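Local structure of NIF3-related protein (Bacillus cereus, 2GX8) at residues Ala70-Ile82 / Lys111-Ile123. The protein is of unknown function but binds a pair of zinc ions in a motif conserved across the NIF3 family. Sequence-based numbering, arbitrary orientation.
Sequences ALDVTEEVVDEAI and KIIEKCIKNDIAI
The carboxylates of Glu-75 and Asp-79, one helical turn apart, share the ammonium of Lys-115, and each presents a different side to it. Lys-115 NZ meets Glu-75 OE2 from above the carboxylate plane, 37° out of it, at 2.9 Å, whereas Asp-79 OD1, also 2.9 Å from NZ, accepts through its syn lone pair. The third flat group, the amide of Asn-119, has Ile-82 CD1 over one face, 3.7 Å from CG; at its edge, ND2 donates in the amide plane to Lys-115 O (2.8 Å), which holds the amide flat against the methyl. Lysine suits its place because its long chain serves two purposes: a bend at chi3 (-79°) brings NZ to both acids, while CG packs 3.6 Å from Val-78 CG1, the whole side chain a knob among Glu-75, Val-78, Asp-79 and Ile-82. Segments 75-82 and 111-118 run nearly parallel, 13° apart; their helices connect parallel strands 66-70, 88-91 and 122-125 in successive beta-alpha-beta units. Beneath the salt bridges, branched Val-78 spreads its two methyls: CG1 reaches Ile-121 CD1 (3.7 Å) and CG2 touches Cys-116 SG (3.9 Å). Small Ala-81 touches both Ile-121 and Ile-89 of strand 88-91. A Schellman motif ends helix 108-118: Asp-120, at positive phi, is C-prime, and Ile-121 N bonds back to Cys-116 O. Nearer the zinc ions, Ile-112 packs on Val-73, beside Asp-72, which hydrogen-bonds the zinc ligand His-93.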
loop_
_atom_site.group_PDB
_atom_site.type_symbol
_atom_site.label_atom_id
_atom_site.label_comp_id
_atom_site.label_asym_id
_atom_site.label_seq_id
_atom_site.Cartn_x
_atom_site.Cartn_y
_atom_site.Cartn_z
ATOM N N ALA C 70 -30.727 -16.700 14.294
ATOM C CA ALA C 70 -29.543 -17.376 14.835
ATOM C C ALA C 70 -28.438 -16.400 15.159
ATOM O O ALA C 70 -28.445 -15.275 14.664
ATOM C CB ALA C 70 -29.015 -18.420 13.827
ATOM N N LEU C 71 -27.489 -16.843 15.986
ATOM C CA LEU C 71 -26.290 -16.071 16.255
ATOM C C LEU C 71 -25.207 -16.614 15.286
ATOM O O LEU C 71 -24.699 -15.887 14.421
ATOM C CB LEU C 71 -25.892 -16.162 17.735
ATOM C CG LEU C 71 -24.519 -15.589 18.130
ATOM C CD1 LEU C 71 -24.482 -14.108 17.899
ATOM C CD2 LEU C 71 -24.154 -15.886 19.574
ATOM N N ASP C 72 -24.906 -17.907 15.396
ATOM C CA ASP C 72 -23.940 -18.587 14.546
ATOM C C ASP C 72 -24.680 -19.580 13.669
ATOM O O ASP C 72 -25.561 -20.293 14.177
ATOM C CB ASP C 72 -22.984 -19.361 15.442
ATOM C CG ASP C 72 -22.273 -18.460 16.413
ATOM O OD1 ASP C 72 -21.683 -17.486 15.904
ATOM O OD2 ASP C 72 -22.286 -18.704 17.660
ATOM N N VAL C 73 -24.359 -19.620 12.368
ATOM C CA VAL C 73 -24.977 -20.617 11.520
ATOM C C VAL C 73 -24.094 -21.842 11.476
ATOM O O VAL C 73 -23.239 -21.966 10.618
ATOM C CB VAL C 73 -25.244 -20.134 10.085
ATOM C CG1 VAL C 73 -25.940 -21.226 9.294
ATOM C CG2 VAL C 73 -26.069 -18.859 10.085
ATOM N N THR C 74 -24.275 -22.737 12.433
ATOM C CA THR C 74 -23.511 -23.991 12.483
ATOM C C THR C 74 -24.374 -25.009 11.759
ATOM O O THR C 74 -25.505 -24.697 11.393
ATOM C CB THR C 74 -23.354 -24.457 13.921
ATOM O OG1 THR C 74 -24.657 -24.689 14.471
ATOM C CG2 THR C 74 -22.683 -23.378 14.746
ATOM N N GLU C 75 -23.874 -26.222 11.547
ATOM C CA GLU C 75 -24.680 -27.214 10.850
ATOM C C GLU C 75 -25.934 -27.628 11.652
ATOM O O GLU C 75 -27.007 -27.806 11.065
ATOM C CB GLU C 75 -23.863 -28.426 10.411
ATOM C CG GLU C 75 -24.565 -29.177 9.287
ATOM C CD GLU C 75 -23.720 -30.241 8.655
ATOM O OE1 GLU C 75 -22.566 -30.416 9.098
ATOM O OE2 GLU C 75 -24.203 -30.903 7.707
ATOM N N GLU C 76 -25.799 -27.714 12.984
ATOM C CA GLU C 76 -26.905 -28.098 13.859
ATOM C C GLU C 76 -28.009 -27.060 13.794
ATOM O O GLU C 76 -29.179 -27.400 13.960
ATOM C CB GLU C 76 -26.463 -28.324 15.311
ATOM C CG GLU C 76 -25.605 -29.567 15.588
ATOM C CD GLU C 76 -24.142 -29.454 15.116
ATOM O OE1 GLU C 76 -23.650 -28.326 14.872
ATOM O OE2 GLU C 76 -23.470 -30.512 15.001
ATOM N N VAL C 77 -27.640 -25.799 13.571
ATOM C CA VAL C 77 -28.625 -24.706 13.422
ATOM C C VAL C 77 -29.405 -24.878 12.100
ATOM O O VAL C 77 -30.623 -24.643 12.050
ATOM C CB VAL C 77 -27.978 -23.288 13.512
ATOM C CG1 VAL C 77 -28.942 -22.204 13.023
ATOM C CG2 VAL C 77 -27.510 -22.989 14.918
ATOM N N VAL C 78 -28.698 -25.307 11.044
ATOM C CA VAL C 78 -29.312 -25.570 9.743
ATOM C C VAL C 78 -30.262 -26.782 9.857
ATOM O O VAL C 78 -31.362 -26.754 9.294
ATOM C CB VAL C 78 -28.260 -25.734 8.587
ATOM C CG1 VAL C 78 -28.959 -25.869 7.248
ATOM C CG2 VAL C 78 -27.338 -24.527 8.501
ATOM N N ASP C 79 -29.860 -27.824 10.601
ATOM C CA ASP C 79 -30.734 -28.984 10.828
ATOM C C ASP C 79 -32.026 -28.512 11.491
ATOM O O ASP C 79 -33.097 -29.054 11.219
ATOM C CB ASP C 79 -30.120 -30.049 11.760
ATOM C CG ASP C 79 -28.952 -30.807 11.149
ATOM O OD1 ASP C 79 -28.785 -30.839 9.905
ATOM O OD2 ASP C 79 -28.201 -31.409 11.950
ATOM N N GLU C 80 -31.911 -27.513 12.369
ATOM C CA GLU C 80 -33.060 -26.983 13.111
ATOM C C GLU C 80 -34.037 -26.258 12.190
ATOM O O GLU C 80 -35.254 -26.353 12.349
ATOM C CB GLU C 80 -32.590 -26.034 14.202
ATOM C CG GLU C 80 -33.688 -25.611 15.164
ATOM C CD GLU C 80 -33.222 -24.582 16.171
ATOM O OE1 GLU C 80 -33.763 -24.575 17.301
ATOM O OE2 GLU C 80 -32.300 -23.800 15.837
ATOM N N ALA C 81 -33.475 -25.544 11.220
ATOM C CA ALA C 81 -34.251 -24.804 10.255
ATOM C C ALA C 81 -35.035 -25.771 9.358
ATOM O O ALA C 81 -36.143 -25.462 8.913
ATOM C CB ALA C 81 -33.343 -23.922 9.436
ATOM N N ILE C 82 -34.456 -26.944 9.113
ATOM C CA ILE C 82 -35.096 -27.982 8.310
ATOM C C ILE C 82 -36.224 -28.675 9.101
ATOM O O ILE C 82 -37.272 -29.048 8.519
ATOM C CB ILE C 82 -34.034 -28.974 7.775
ATOM C CG1 ILE C 82 -33.014 -28.210 6.951
ATOM C CG2 ILE C 82 -34.636 -30.050 6.901
ATOM C CD1 ILE C 82 -31.866 -29.041 6.503
ATOM N N LYS C 111 -19.758 -28.214 4.148
ATOM C CA LYS C 111 -20.958 -29.003 4.378
ATOM C C LYS C 111 -22.136 -28.147 4.858
ATOM O O LYS C 111 -23.289 -28.514 4.657
ATOM C CB LYS C 111 -20.685 -30.077 5.435
ATOM C CG LYS C 111 -19.915 -31.285 4.976
ATOM C CD LYS C 111 -19.728 -32.211 6.151
ATOM C CE LYS C 111 -19.325 -33.584 5.687
ATOM N NZ LYS C 111 -18.238 -33.491 4.704
ATOM N N ILE C 112 -21.855 -27.026 5.503
ATOM C CA ILE C 112 -22.918 -26.126 5.977
ATOM C C ILE C 112 -23.503 -25.410 4.784
ATOM O O ILE C 112 -24.719 -25.358 4.615
ATOM C CB ILE C 112 -22.396 -25.063 6.980
ATOM C CG1 ILE C 112 -21.860 -25.735 8.245
ATOM C CG2 ILE C 112 -23.539 -24.112 7.369
ATOM C CD1 ILE C 112 -21.141 -24.794 9.193
ATOM N N ILE C 113 -22.624 -24.870 3.945
ATOM C CA ILE C 113 -23.038 -24.182 2.710
ATOM C C ILE C 113 -23.811 -25.153 1.807
ATOM O O ILE C 113 -24.849 -24.806 1.231
ATOM C CB ILE C 113 -21.793 -23.628 1.991
ATOM C CG1 ILE C 113 -21.131 -22.562 2.877
ATOM C CG2 ILE C 113 -22.144 -22.996 0.662
ATOM C CD1 ILE C 113 -19.815 -22.122 2.338
ATOM N N GLU C 114 -23.303 -26.380 1.707
ATOM C CA GLU C 114 -23.942 -27.450 0.900
ATOM C C GLU C 114 -25.329 -27.790 1.435
ATOM O O GLU C 114 -26.291 -27.923 0.671
ATOM C CB GLU C 114 -23.064 -28.702 0.925
ATOM C CG GLU C 114 -23.664 -29.915 0.226
ATOM C CD GLU C 114 -22.783 -31.158 0.322
ATOM O OE1 GLU C 114 -22.314 -31.451 1.439
ATOM O OE2 GLU C 114 -22.580 -31.845 -0.710
ATOM N N LYS C 115 -25.435 -27.940 2.749
ATOM C CA LYS C 115 -26.713 -28.249 3.371
ATOM C C LYS C 115 -27.727 -27.119 3.111
ATOM O O LYS C 115 -28.891 -27.397 2.799
ATOM C CB LYS C 115 -26.527 -28.553 4.854
ATOM C CG LYS C 115 -27.804 -28.897 5.595
ATOM C CD LYS C 115 -27.540 -29.612 6.943
ATOM C CE LYS C 115 -27.234 -31.097 6.701
ATOM N NZ LYS C 115 -26.933 -31.856 7.941
ATOM N N CYS C 116 -27.274 -25.865 3.192
ATOM C CA CYS C 116 -28.121 -24.682 2.903
ATOM C C CYS C 116 -28.548 -24.645 1.457
ATOM O O CYS C 116 -29.724 -24.422 1.145
ATOM C CB CYS C 116 -27.371 -23.384 3.192
ATOM S SG CYS C 116 -27.008 -23.087 4.898
ATOM N N ILE C 117 -27.593 -24.841 0.558
ATOM C CA ILE C 117 -27.930 -24.836 -0.867
ATOM C C ILE C 117 -28.832 -25.984 -1.290
ATOM O O ILE C 117 -29.816 -25.751 -1.980
ATOM C CB ILE C 117 -26.686 -24.737 -1.772
ATOM C CG1 ILE C 117 -26.187 -23.286 -1.766
ATOM C CG2 ILE C 117 -27.030 -25.170 -3.213
ATOM C CD1 ILE C 117 -25.084 -23.009 -2.764
ATOM N N LYS C 118 -28.530 -27.208 -0.876
ATOM C CA LYS C 118 -29.364 -28.356 -1.234
ATOM C C LYS C 118 -30.793 -28.275 -0.710
ATOM O O LYS C 118 -31.723 -28.832 -1.296
ATOM C CB LYS C 118 -28.735 -29.668 -0.764
ATOM C CG LYS C 118 -27.537 -30.081 -1.563
ATOM C CD LYS C 118 -27.172 -31.502 -1.293
ATOM C CE LYS C 118 -25.906 -31.865 -2.046
ATOM N NZ LYS C 118 -25.613 -33.330 -1.959
ATOM N N ASN C 119 -30.962 -27.565 0.394
ATOM C CA ASN C 119 -32.262 -27.446 1.027
ATOM C C ASN C 119 -32.954 -26.124 0.793
ATOM O O ASN C 119 -33.885 -25.795 1.522
ATOM C CB ASN C 119 -32.121 -27.739 2.519
ATOM C CG ASN C 119 -31.853 -29.204 2.786
ATOM O OD1 ASN C 119 -32.761 -30.047 2.662
ATOM N ND2 ASN C 119 -30.614 -29.526 3.160
ATOM N N ASP C 120 -32.502 -25.376 -0.219
ATOM C CA ASP C 120 -33.096 -24.072 -0.569
ATOM C C ASP C 120 -33.249 -23.148 0.652
ATOM O O ASP C 120 -34.298 -22.516 0.820
ATOM C CB ASP C 120 -34.458 -24.242 -1.273
ATOM C CG ASP C 120 -34.356 -24.970 -2.600
ATOM O OD1 ASP C 120 -33.227 -25.108 -3.089
ATOM O OD2 ASP C 120 -35.411 -25.387 -3.182
ATOM N N ILE C 121 -32.216 -23.086 1.502
ATOM C CA ILE C 121 -32.263 -22.234 2.686
ATOM C C ILE C 121 -31.476 -20.957 2.469
ATOM O O ILE C 121 -30.296 -21.021 2.155
ATOM C CB ILE C 121 -31.716 -22.929 3.927
ATOM C CG1 ILE C 121 -32.612 -24.116 4.283
ATOM C CG2 ILE C 121 -31.638 -21.934 5.123
ATOM C CD1 ILE C 121 -32.108 -24.854 5.506
ATOM N N ALA C 122 -32.144 -19.809 2.631
ATOM C CA ALA C 122 -31.525 -18.520 2.449
ATOM C C ALA C 122 -30.829 -18.134 3.749
ATOM O O ALA C 122 -31.340 -18.393 4.832
ATOM C CB ALA C 122 -32.557 -17.497 2.067
ATOM N N ILE C 123 -29.642 -17.549 3.625
ATOM C CA ILE C 123 -28.852 -17.137 4.773
ATOM C C ILE C 123 -28.638 -15.630 4.639
ATOM O O ILE C 123 -28.065 -15.146 3.662
ATOM C CB ILE C 123 -27.509 -17.877 4.821
ATOM C CG1 ILE C 123 -27.713 -19.394 4.915
ATOM C CG2 ILE C 123 -26.624 -17.373 6.004
ATOM C CD1 ILE C 123 -28.455 -19.823 6.160
#